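Local coordinates for trehalose-6-phosphate phosphatase (Cryptococcus neoformans, PDB 5DX9), which belongs to the trehalose-phosphatase family of the HAD clan and holds a magnesium ion beside its glycan pocket, at residues R21-N26 and E296-L301; D13-A18 and A52-D57; D160-S165 and L181-L186. All coordinates share one frame; numbering follows the deposited sequence.

Interaction 1 (R21-N26 and E296-L301); sequences RLLLFN and EAFESL. Unlike the reference sequence in segment 21-26: Asn-26 (reference Asp). With MG (magnesium ion), chain C; G6P (6-O-phosphono-alpha-D-glucopyranose), chain B.
In the Rossmann-like core of a HAD protein, the central strand that leads into the first signature loop (Asn-Tyr-Asp-Gly-Thr) meets the C-terminal helix through Phe-25 and Phe-298. The two side chains come from opposite directions and form an offset edge-to-face pair, with centroids 5.1 Å apart and planes at 68°. The edge belongs to Phe-25, the face to Phe-298: CZ of Phe-25 stands over one face of Phe-298, toward the rim, and Phe-25 CE1 lies 3.5 Å from Phe-298 CE2. Large flat rings suit this place because they span the wide gap between strand and helix. Leu-23, on the same side of the strand, adds a looser touch, CD1 to Phe-298 CE1 at 4.5 Å.

Just beyond the strand, Asn-26, where the reference sequence has Asp, serves the bound groups. With CG anti to the backbone N (chi1 -180°), its OD1 binds magnesium at 2.1 Å, and ND2 donates to O3P of G6P at 3.0 Å. Further bonds from Thr-30 to OD1 and from ND2 to Ile-65 O help fix the rotation of the amide; Asp-28 and Asp-212 complete the protein ligands of the metal.

Strand 21-25 runs parallel between strands 60-65 and 206-211. Helix 190-200 packs against Leu-22 and Leu-24, while Phe-208 makes a second edge-to-face pair with Phe-298.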
loop_
_atom_site.group_PDB
_atom_site.type_symbol
_atom_site.label_atom_id
_atom_site.label_comp_id
_atom_site.label_asym_id
_atom_site.label_seq_id
_atom_site.Cartn_x
_atom_site.Cartn_y
_atom_site.Cartn_z
ATOM N N ARG A 21 -3.238 14.009 10.941
ATOM C CA ARG A 21 -3.262 13.627 9.535
ATOM C C ARG A 21 -2.652 12.247 9.279
ATOM O O ARG A 21 -1.512 11.976 9.660
ATOM C CB ARG A 21 -2.536 14.688 8.706
ATOM C CG ARG A 21 -3.114 16.088 8.888
ATOM C CD ARG A 21 -2.432 17.103 7.991
ATOM N NE ARG A 21 -1.080 17.403 8.449
ATOM C CZ ARG A 21 -0.714 18.560 8.991
ATOM N NH1 ARG A 21 -1.598 19.539 9.133
ATOM N NH2 ARG A 21 0.541 18.739 9.383
ATOM N N LEU A 22 -3.429 11.381 8.637
ATOM C CA LEU A 22 -2.952 10.066 8.223
ATOM C C LEU A 22 -2.467 10.130 6.778
ATOM O O LEU A 22 -3.258 10.345 5.859
ATOM C CB LEU A 22 -4.058 9.020 8.380
ATOM C CG LEU A 22 -3.660 7.543 8.312
ATOM C CD1 LEU A 22 -2.576 7.227 9.332
ATOM C CD2 LEU A 22 -4.876 6.655 8.533
ATOM N N LEU A 23 -1.163 9.960 6.581
ATOM C CA LEU A 23 -0.577 10.085 5.251
ATOM C C LEU A 23 0.001 8.754 4.776
ATOM O O LEU A 23 1.001 8.270 5.309
ATOM C CB LEU A 23 0.504 11.168 5.241
ATOM C CG LEU A 23 0.078 12.554 5.732
ATOM C CD1 LEU A 23 1.237 13.552 5.624
ATOM C CD2 LEU A 23 -1.147 13.042 4.968
ATOM N N LEU A 24 -0.627 8.176 3.758
ATOM C CA LEU A 24 -0.280 6.833 3.308
ATOM C C LEU A 24 0.237 6.827 1.876
ATOM O O LEU A 24 -0.473 7.215 0.948
ATOM C CB LEU A 24 -1.495 5.918 3.438
ATOM C CG LEU A 24 -2.138 5.958 4.826
ATOM C CD1 LEU A 24 -3.452 5.190 4.850
ATOM C CD2 LEU A 24 -1.172 5.431 5.881
ATOM N N PHE A 25 1.479 6.383 1.705
ATOM C CA PHE A 25 2.118 6.365 0.393
ATOM C C PHE A 25 2.539 4.971 -0.053
ATOM O O PHE A 25 3.299 4.290 0.641
ATOM C CB PHE A 25 3.356 7.263 0.384
ATOM C CG PHE A 25 3.069 8.705 0.678
ATOM C CD1 PHE A 25 2.801 9.595 -0.349
ATOM C CD2 PHE A 25 3.083 9.175 1.981
ATOM C CE1 PHE A 25 2.547 10.922 -0.083
ATOM C CE2 PHE A 25 2.830 10.501 2.254
ATOM C CZ PHE A 25 2.561 11.377 1.223
ATOM N N ASN A 26 2.059 4.556 -1.221
ATOM C CA ASN A 26 2.651 3.422 -1.923
ATOM C C ASN A 26 4.044 3.842 -2.359
ATOM O O ASN A 26 4.352 5.035 -2.366
ATOM C CB ASN A 26 1.795 3.002 -3.121
ATOM C CG ASN A 26 2.381 1.820 -3.878
ATOM O OD1 ASN A 26 2.819 1.954 -5.015
ATOM N ND2 ASN A 26 2.382 0.660 -3.248
ATOM N N GLU A 296 5.764 16.393 -5.833
ATOM C CA GLU A 296 5.702 17.841 -6.012
ATOM C C GLU A 296 4.474 18.447 -5.337
ATOM O O GLU A 296 4.514 19.580 -4.865
ATOM C CB GLU A 296 5.712 18.197 -7.500
ATOM C CG GLU A 296 7.017 17.857 -8.206
ATOM C CD GLU A 296 7.071 18.392 -9.624
ATOM O OE1 GLU A 296 5.993 18.572 -10.234
ATOM O OE2 GLU A 296 8.189 18.641 -10.125
ATOM N N ALA A 297 3.384 17.689 -5.296
ATOM C CA ALA A 297 2.181 18.136 -4.601
ATOM C C ALA A 297 2.489 18.443 -3.141
ATOM O O ALA A 297 2.021 19.439 -2.588
ATOM C CB ALA A 297 1.090 17.088 -4.700
ATOM N N PHE A 298 3.284 17.581 -2.520
ATOM C CA PHE A 298 3.626 17.762 -1.123
ATOM C C PHE A 298 4.796 18.720 -0.957
ATOM O O PHE A 298 4.945 19.335 0.092
ATOM C CB PHE A 298 3.931 16.416 -0.469
ATOM C CG PHE A 298 2.702 15.642 -0.096
ATOM C CD1 PHE A 298 2.067 15.868 1.114
ATOM C CD2 PHE A 298 2.172 14.697 -0.957
ATOM C CE1 PHE A 298 0.934 15.164 1.460
ATOM C CE2 PHE A 298 1.040 13.987 -0.615
ATOM C CZ PHE A 298 0.421 14.219 0.595
ATOM N N GLU A 299 5.615 18.857 -1.994
ATOM C CA GLU A 299 6.692 19.839 -1.973
ATOM C C GLU A 299 6.124 21.256 -1.999
ATOM O O GLU A 299 6.552 22.119 -1.233
ATOM C CB GLU A 299 7.642 19.635 -3.154
ATOM C CG GLU A 299 8.553 18.424 -3.026
ATOM C CD GLU A 299 9.527 18.312 -4.178
ATOM O OE1 GLU A 299 9.073 18.287 -5.341
ATOM O OE2 GLU A 299 10.747 18.257 -3.926
ATOM N N SER A 300 5.168 21.492 -2.891
ATOM C CA SER A 300 4.512 22.790 -2.969
ATOM C C SER A 300 3.759 23.054 -1.677
ATOM O O SER A 300 3.785 24.163 -1.145
ATOM C CB SER A 300 3.561 22.854 -4.163
ATOM O OG SER A 300 4.262 22.654 -5.377
ATOM N N LEU A 301 3.100 22.016 -1.174
ATOM C CA LEU A 301 2.363 22.096 0.077
ATOM C C LEU A 301 3.293 22.452 1.233
ATOM O O LEU A 301 2.996 23.343 2.031
ATOM C CB LEU A 301 1.647 20.773 0.359
ATOM C CG LEU A 301 0.906 20.645 1.691
ATOM C CD1 LEU A 301 -0.000 21.840 1.897
ATOM C CD2 LEU A 301 0.099 19.356 1.746
HETATM MG MG MG C . 3.115 0.602 -6.573
HETATM C C1 G6P B . 8.188 -4.006 -7.277
HETATM C C2 G6P B . 8.815 -5.082 -6.400
HETATM C C3 G6P B . 7.954 -6.328 -6.341
HETATM C C4 G6P B . 6.582 -5.989 -5.795
HETATM C C5 G6P B . 5.941 -4.719 -6.387
HETATM C C6 G6P B . 5.086 -3.974 -5.344
HETATM O O1 G6P B . 8.191 -4.355 -8.663
HETATM O O2 G6P B . 10.112 -5.395 -6.905
HETATM O O3 G6P B . 8.531 -7.289 -5.447
HETATM O O4 G6P B . 5.789 -7.156 -6.053
HETATM O O5 G6P B . 6.857 -3.713 -6.848
HETATM O O6 G6P B . 5.653 -2.679 -5.025
HETATM P P G6P B . 4.725 -1.454 -4.486
HETATM O O1P G6P B . 5.515 -0.447 -3.511
HETATM O O2P G6P B . 4.251 -0.672 -5.651
HETATM O O3P G6P B . 3.477 -2.121 -3.721
HETATM O O HOH W 1 3.393 -0.101 -8.526
HETATM O O HOH W 2 1.522 -0.457 -5.828
#

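Interaction 2 (D13-A18 and A52-D57); sequences DAYKKA and AALCKD
Tyr-15 stretches from one helix toward the end of another, where its hydroxyl meets a methyl of Leu-54 and lies near the carboxylate of Asp-57. With CG anti to the backbone N (chi1 -178°), the ring is carried well clear of its own helix, and a tyrosine is long enough to bridge backbones whose closest CA atoms, Tyr-15 and Leu-54, are 11.3 Å apart. The leucine crosses it obliquely: its CD2 branch lies 3.7 Å from Tyr-15 OH.

Asp-57 comes at the tyrosine from the opposite direction, its carboxylate turned 72° from the ring plane. OD2 stays 4.2 Å from Tyr-15 OH, for each group has a stronger polar partner elsewhere. The hydroxyl is hydrogen-bonded to Asn-60 ND2, which also bonds Leu-54 O, while OD2 pairs in a salt bridge with Arg-21, whose guanidinium makes a cation-pi contact with the Tyr-15 ring.

Helix 45-56 is the connection of a beta-alpha-beta crossover, joining the parallel neighbours 21-25 and 60-65 of the HAD core, and helix 8-17 leads into the first of those strands. Leu-23 touches both Tyr-15 and Leu-54, and helix 291-306 adds Leu-301 against the tyrosine and Phe-298 against the leucine. On the exposed side of helix 8-17, Lys-16 NZ forms a salt bridge with Asp-13 OD1 at 3.2 Å, meeting that oxygen nearly head-on.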
loop_
_atom_site.group_PDB
_atom_site.type_symbol
_atom_site.label_atom_id
_atom_site.label_comp_id
_atom_site.label_asym_id
_atom_site.label_seq_id
_atom_site.Cartn_x
_atom_site.Cartn_y
_atom_site.Cartn_z
ATOM N N ASP A 13 -5.471 23.393 1.824
ATOM C CA ASP A 13 -6.207 24.073 2.880
ATOM C C ASP A 13 -6.700 23.091 3.939
ATOM O O ASP A 13 -6.689 23.395 5.134
ATOM C CB ASP A 13 -7.373 24.861 2.284
ATOM C CG ASP A 13 -6.913 26.116 1.553
ATOM O OD1 ASP A 13 -6.014 26.812 2.074
ATOM O OD2 ASP A 13 -7.445 26.405 0.459
ATOM N N ALA A 14 -7.122 21.908 3.501
ATOM C CA ALA A 14 -7.559 20.879 4.434
ATOM C C ALA A 14 -6.384 20.407 5.285
ATOM O O ALA A 14 -6.531 20.165 6.483
ATOM C CB ALA A 14 -8.182 19.716 3.691
ATOM N N TYR A 15 -5.219 20.294 4.657
ATOM C CA TYR A 15 -4.009 19.867 5.351
ATOM C C TYR A 15 -3.639 20.844 6.461
ATOM O O TYR A 15 -3.213 20.440 7.543
ATOM C CB TYR A 15 -2.851 19.729 4.360
ATOM C CG TYR A 15 -1.550 19.247 4.969
ATOM C CD1 TYR A 15 -1.166 17.916 4.874
ATOM C CD2 TYR A 15 -0.697 20.126 5.630
ATOM C CE1 TYR A 15 0.026 17.474 5.422
ATOM C CE2 TYR A 15 0.495 19.693 6.182
ATOM C CZ TYR A 15 0.851 18.366 6.074
ATOM O OH TYR A 15 2.035 17.927 6.621
ATOM N N LYS A 16 -3.805 22.132 6.182
ATOM C CA LYS A 16 -3.477 23.178 7.143
ATOM C C LYS A 16 -4.450 23.201 8.322
ATOM O O LYS A 16 -4.055 23.485 9.451
ATOM C CB LYS A 16 -3.457 24.542 6.446
ATOM C CG LYS A 16 -2.292 24.723 5.479
ATOM C CD LYS A 16 -2.655 25.658 4.333
ATOM C CE LYS A 16 -3.050 27.036 4.837
ATOM N NZ LYS A 16 -3.551 27.903 3.730
ATOM N N LYS A 17 -5.716 22.892 8.055
ATOM C CA LYS A 17 -6.757 22.929 9.083
ATOM C C LYS A 17 -6.778 21.695 9.986
ATOM O O LYS A 17 -7.363 21.724 11.069
ATOM C CB LYS A 17 -8.135 23.083 8.437
ATOM C CG LYS A 17 -8.472 24.480 7.944
ATOM C CD LYS A 17 -9.894 24.512 7.393
ATOM C CE LYS A 17 -10.273 25.884 6.857
ATOM N NZ LYS A 17 -11.586 25.847 6.150
ATOM N N ALA A 18 -6.150 20.613 9.534
ATOM C CA ALA A 18 -6.268 19.321 10.204
ATOM C C ALA A 18 -5.502 19.245 11.524
ATOM O O ALA A 18 -4.421 19.819 11.668
ATOM C CB ALA A 18 -5.801 18.209 9.270
ATOM N N ALA A 52 10.510 13.147 4.793
ATOM C CA ALA A 52 11.161 13.464 6.058
ATOM C C ALA A 52 10.424 14.586 6.781
ATOM O O ALA A 52 10.071 14.452 7.953
ATOM C CB ALA A 52 12.611 13.843 5.827
ATOM N N ALA A 53 10.193 15.686 6.071
ATOM C CA ALA A 53 9.482 16.834 6.626
ATOM C C ALA A 53 8.093 16.445 7.121
ATOM O O ALA A 53 7.637 16.931 8.156
ATOM C CB ALA A 53 9.382 17.943 5.593
ATOM N N LEU A 54 7.428 15.566 6.377
ATOM C CA LEU A 54 6.101 15.092 6.749
ATOM C C LEU A 54 6.154 14.302 8.051
ATOM O O LEU A 54 5.241 14.380 8.869
ATOM C CB LEU A 54 5.502 14.224 5.639
ATOM C CG LEU A 54 5.219 14.877 4.286
ATOM C CD1 LEU A 54 4.523 13.886 3.362
ATOM C CD2 LEU A 54 4.380 16.131 4.460
ATOM N N CYS A 55 7.225 13.538 8.232
ATOM C CA CYS A 55 7.414 12.761 9.452
ATOM C C CYS A 55 7.793 13.664 10.625
ATOM O O CYS A 55 7.440 13.389 11.771
ATOM C CB CYS A 55 8.483 11.687 9.244
ATOM S SG CYS A 55 8.010 10.377 8.090
ATOM N N LYS A 56 8.512 14.743 10.322
ATOM C CA LYS A 56 8.935 15.714 11.328
ATOM C C LYS A 56 7.747 16.339 12.060
ATOM O O LYS A 56 7.858 16.728 13.222
ATOM C CB LYS A 56 9.782 16.809 10.673
ATOM C CG LYS A 56 10.102 17.998 11.570
ATOM C CD LYS A 56 11.349 17.762 12.414
ATOM C CE LYS A 56 11.658 18.970 13.298
ATOM N NZ LYS A 56 11.906 20.214 12.506
ATOM N N ASP A 57 6.612 16.430 11.375
ATOM C CA ASP A 57 5.400 16.981 11.972
ATOM C C ASP A 57 4.720 15.950 12.867
ATOM O O ASP A 57 4.334 14.875 12.408
ATOM C CB ASP A 57 4.434 17.459 10.884
ATOM C CG ASP A 57 3.237 18.215 11.444
ATOM O OD1 ASP A 57 2.998 18.169 12.671
ATOM O OD2 ASP A 57 2.522 18.856 10.646
#

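Interaction 3 (D160-S165 and L181-L186); sequences DLLESS and LEVRPL. With G6P (6-O-phosphono-alpha-D-glucopyranose), chain B.
A first torsion of -73° sets CG of Leu-162 beside its backbone N, and an extended second torsion (175°) drives CD1 out from the helix toward Val-183. The valine answers with CG2, its CG1 branch being the one anti to the backbone N, and the two methyls meet tip to tip at 4.0 Å. The same CD1 lies 4.3 Å from Leu-181 CD1. Residues 181 and 183 alternate with Glu-182 along the strand, so branched apolar side chains serve the helix while Glu-182 leaves the strand on the other side.

Glu-182 thus reaches the glycan pocket: its chain is fully extended, and OE2 accepts a 2.6 Å hydrogen bond from O4 of G6P. His-89 also bonds OE2, and Lys-135 makes a salt bridge with OE1, so both oxygens are held.

The four-stranded antiparallel sheet with helices 112-125 and 148-166 is consistent with the cap that HAD phosphatases of this family insert into their core. Strand 180-185 lies between antiparallel strands 139-142 and 172-177, helix 148-166 also meets Leu-181 through Cys-155, Ala-158 and Leu-159, and helix 112-125 packs beside it, Ile-119 and Phe-120 on Leu-162.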
loop_
_atom_site.group_PDB
_atom_site.type_symbol
_atom_site.label_atom_id
_atom_site.label_comp_id
_atom_site.label_asym_id
_atom_site.label_seq_id
_atom_site.Cartn_x
_atom_site.Cartn_y
_atom_site.Cartn_z
ATOM N N ASP A 160 -1.990 -18.992 -15.890
ATOM C CA ASP A 160 -2.962 -20.059 -16.101
ATOM C C ASP A 160 -2.668 -21.266 -15.224
ATOM O O ASP A 160 -3.587 -21.895 -14.702
ATOM C CB ASP A 160 -2.992 -20.475 -17.573
ATOM C CG ASP A 160 -3.606 -19.415 -18.463
ATOM O OD1 ASP A 160 -3.798 -19.685 -19.669
ATOM O OD2 ASP A 160 -3.907 -18.314 -17.953
ATOM N N LEU A 161 -1.390 -21.590 -15.061
ATOM C CA LEU A 161 -1.008 -22.709 -14.205
ATOM C C LEU A 161 -1.305 -22.414 -12.735
ATOM O O LEU A 161 -1.840 -23.260 -12.019
ATOM C CB LEU A 161 0.475 -23.048 -14.369
ATOM C CG LEU A 161 0.939 -24.176 -13.443
ATOM C CD1 LEU A 161 0.375 -25.512 -13.913
ATOM C CD2 LEU A 161 2.459 -24.234 -13.316
ATOM N N LEU A 162 -0.947 -21.212 -12.289
ATOM C CA LEU A 162 -1.181 -20.812 -10.909
ATOM C C LEU A 162 -2.672 -20.766 -10.591
ATOM O O LEU A 162 -3.097 -21.215 -9.530
ATOM C CB LEU A 162 -0.543 -19.450 -10.626
ATOM C CG LEU A 162 0.983 -19.423 -10.512
ATOM C CD1 LEU A 162 1.479 -18.000 -10.345
ATOM C CD2 LEU A 162 1.454 -20.293 -9.359
ATOM N N GLU A 163 -3.461 -20.231 -11.519
ATOM C CA GLU A 163 -4.895 -20.067 -11.307
ATOM C C GLU A 163 -5.659 -21.384 -11.376
ATOM O O GLU A 163 -6.590 -21.609 -10.601
ATOM C CB GLU A 163 -5.481 -19.090 -12.331
ATOM C CG GLU A 163 -5.214 -17.627 -12.025
ATOM C CD GLU A 163 -5.821 -17.185 -10.707
ATOM O OE1 GLU A 163 -6.595 -17.964 -10.111
ATOM O OE2 GLU A 163 -5.526 -16.055 -10.265
ATOM N N SER A 164 -5.264 -22.253 -12.301
ATOM C CA SER A 164 -6.011 -23.480 -12.549
ATOM C C SER A 164 -5.695 -24.595 -11.554
ATOM O O SER A 164 -6.590 -25.336 -11.153
ATOM C CB SER A 164 -5.756 -23.981 -13.975
ATOM O OG SER A 164 -4.426 -24.451 -14.130
ATOM N N SER A 165 -4.432 -24.716 -11.150
ATOM C CA SER A 165 -4.017 -25.880 -10.369
ATOM C C SER A 165 -3.590 -25.577 -8.932
ATOM O O SER A 165 -3.515 -26.488 -8.110
ATOM C CB SER A 165 -2.871 -26.608 -11.081
ATOM O OG SER A 165 -1.629 -25.961 -10.861
ATOM N N LEU A 181 4.393 -11.294 -12.027
ATOM C CA LEU A 181 3.399 -12.069 -11.298
ATOM C C LEU A 181 3.823 -12.150 -9.836
ATOM O O LEU A 181 5.008 -12.302 -9.539
ATOM C CB LEU A 181 3.249 -13.474 -11.876
ATOM C CG LEU A 181 2.465 -13.651 -13.171
ATOM C CD1 LEU A 181 2.311 -15.135 -13.478
ATOM C CD2 LEU A 181 1.111 -12.965 -13.084
ATOM N N GLU A 182 2.861 -12.047 -8.925
ATOM C CA GLU A 182 3.160 -12.178 -7.507
ATOM C C GLU A 182 2.115 -13.028 -6.797
ATOM O O GLU A 182 0.930 -12.971 -7.117
ATOM C CB GLU A 182 3.251 -10.804 -6.847
ATOM C CG GLU A 182 3.834 -10.841 -5.444
ATOM C CD GLU A 182 4.071 -9.457 -4.877
ATOM O OE1 GLU A 182 4.738 -9.350 -3.821
ATOM O OE2 GLU A 182 3.590 -8.477 -5.488
ATOM N N VAL A 183 2.563 -13.830 -5.842
ATOM C CA VAL A 183 1.646 -14.619 -5.033
ATOM C C VAL A 183 1.800 -14.192 -3.588
ATOM O O VAL A 183 2.915 -14.117 -3.074
ATOM C CB VAL A 183 1.905 -16.131 -5.163
ATOM C CG1 VAL A 183 0.878 -16.909 -4.354
ATOM C CG2 VAL A 183 1.871 -16.552 -6.623
ATOM N N ARG A 184 0.678 -13.892 -2.943
ATOM C CA ARG A 184 0.679 -13.466 -1.548
ATOM C C ARG A 184 -0.314 -14.288 -0.754
ATOM O O ARG A 184 -1.154 -14.974 -1.332
ATOM C CB ARG A 184 0.327 -11.981 -1.421
ATOM C CG ARG A 184 -1.122 -11.659 -1.774
ATOM C CD ARG A 184 -1.574 -10.355 -1.133
ATOM N NE ARG A 184 -2.750 -9.803 -1.796
ATOM C CZ ARG A 184 -4.001 -10.197 -1.571
ATOM N NH1 ARG A 184 -4.260 -11.159 -0.693
ATOM N NH2 ARG A 184 -4.999 -9.627 -2.232
ATOM N N PRO A 185 -0.222 -14.219 0.579
ATOM C CA PRO A 185 -1.231 -14.854 1.424
ATOM C C PRO A 185 -2.590 -14.232 1.146
ATOM O O PRO A 185 -2.680 -13.015 0.970
ATOM C CB PRO A 185 -0.751 -14.547 2.846
ATOM C CG PRO A 185 0.704 -14.233 2.704
ATOM C CD PRO A 185 0.829 -13.560 1.370
ATOM N N LEU A 186 -3.627 -15.060 1.094
ATOM C CA LEU A 186 -4.960 -14.593 0.745
ATOM C C LEU A 186 -5.519 -13.612 1.765
ATOM O O LEU A 186 -6.264 -12.701 1.410
ATOM C CB LEU A 186 -5.918 -15.778 0.600
ATOM C CG LEU A 186 -7.383 -15.409 0.351
ATOM C CD1 LEU A 186 -7.541 -14.715 -0.997
ATOM C CD2 LEU A 186 -8.280 -16.640 0.444
HETATM C C1 G6P B . 8.188 -4.006 -7.277
HETATM C C2 G6P B . 8.815 -5.082 -6.400
HETATM C C3 G6P B . 7.954 -6.328 -6.341
HETATM C C4 G6P B . 6.582 -5.989 -5.795
HETATM C C5 G6P B . 5.941 -4.719 -6.387
HETATM C C6 G6P B . 5.086 -3.974 -5.344
HETATM O O1 G6P B . 8.191 -4.355 -8.663
HETATM O O2 G6P B . 10.112 -5.395 -6.905
HETATM O O3 G6P B . 8.531 -7.289 -5.447
HETATM O O4 G6P B . 5.789 -7.156 -6.053
HETATM O O5 G6P B . 6.857 -3.713 -6.848
HETATM O O6 G6P B . 5.653 -2.679 -5.025
HETATM P P G6P B . 4.725 -1.454 -4.486
HETATM O O1P G6P B . 5.515 -0.447 -3.511
HETATM O O2P G6P B . 4.251 -0.672 -5.651
HETATM O O3P G6P B . 3.477 -2.121 -3.721
#

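In the fold
Interactions 1 and 2 adjoin on one side of the core sheet, their centres 8 Å apart, and a salt bridge between Arg-21 and Asp-57 ties them. Leu-54 CD1 lies 3.8 Å from Phe-25 CZ, joining helix 45-56 to strand 21-25. Leu-301 CD2 comes within 3.6 Å of Tyr-15 CG, joining helix 291-306 to helix 8-17. The segments of interactions 1 and 2 alternate along the chain. Interaction 3 lies across the chain's centre, its own centre about 33 Å from that of interaction 1 and about 40 Å from that of interaction 2. Interactions 1 and 3 both touch G6P, which probably lies between core and cap: residues 21-26 reach its phosphate and the magnesium, residues 181-186 its sugar.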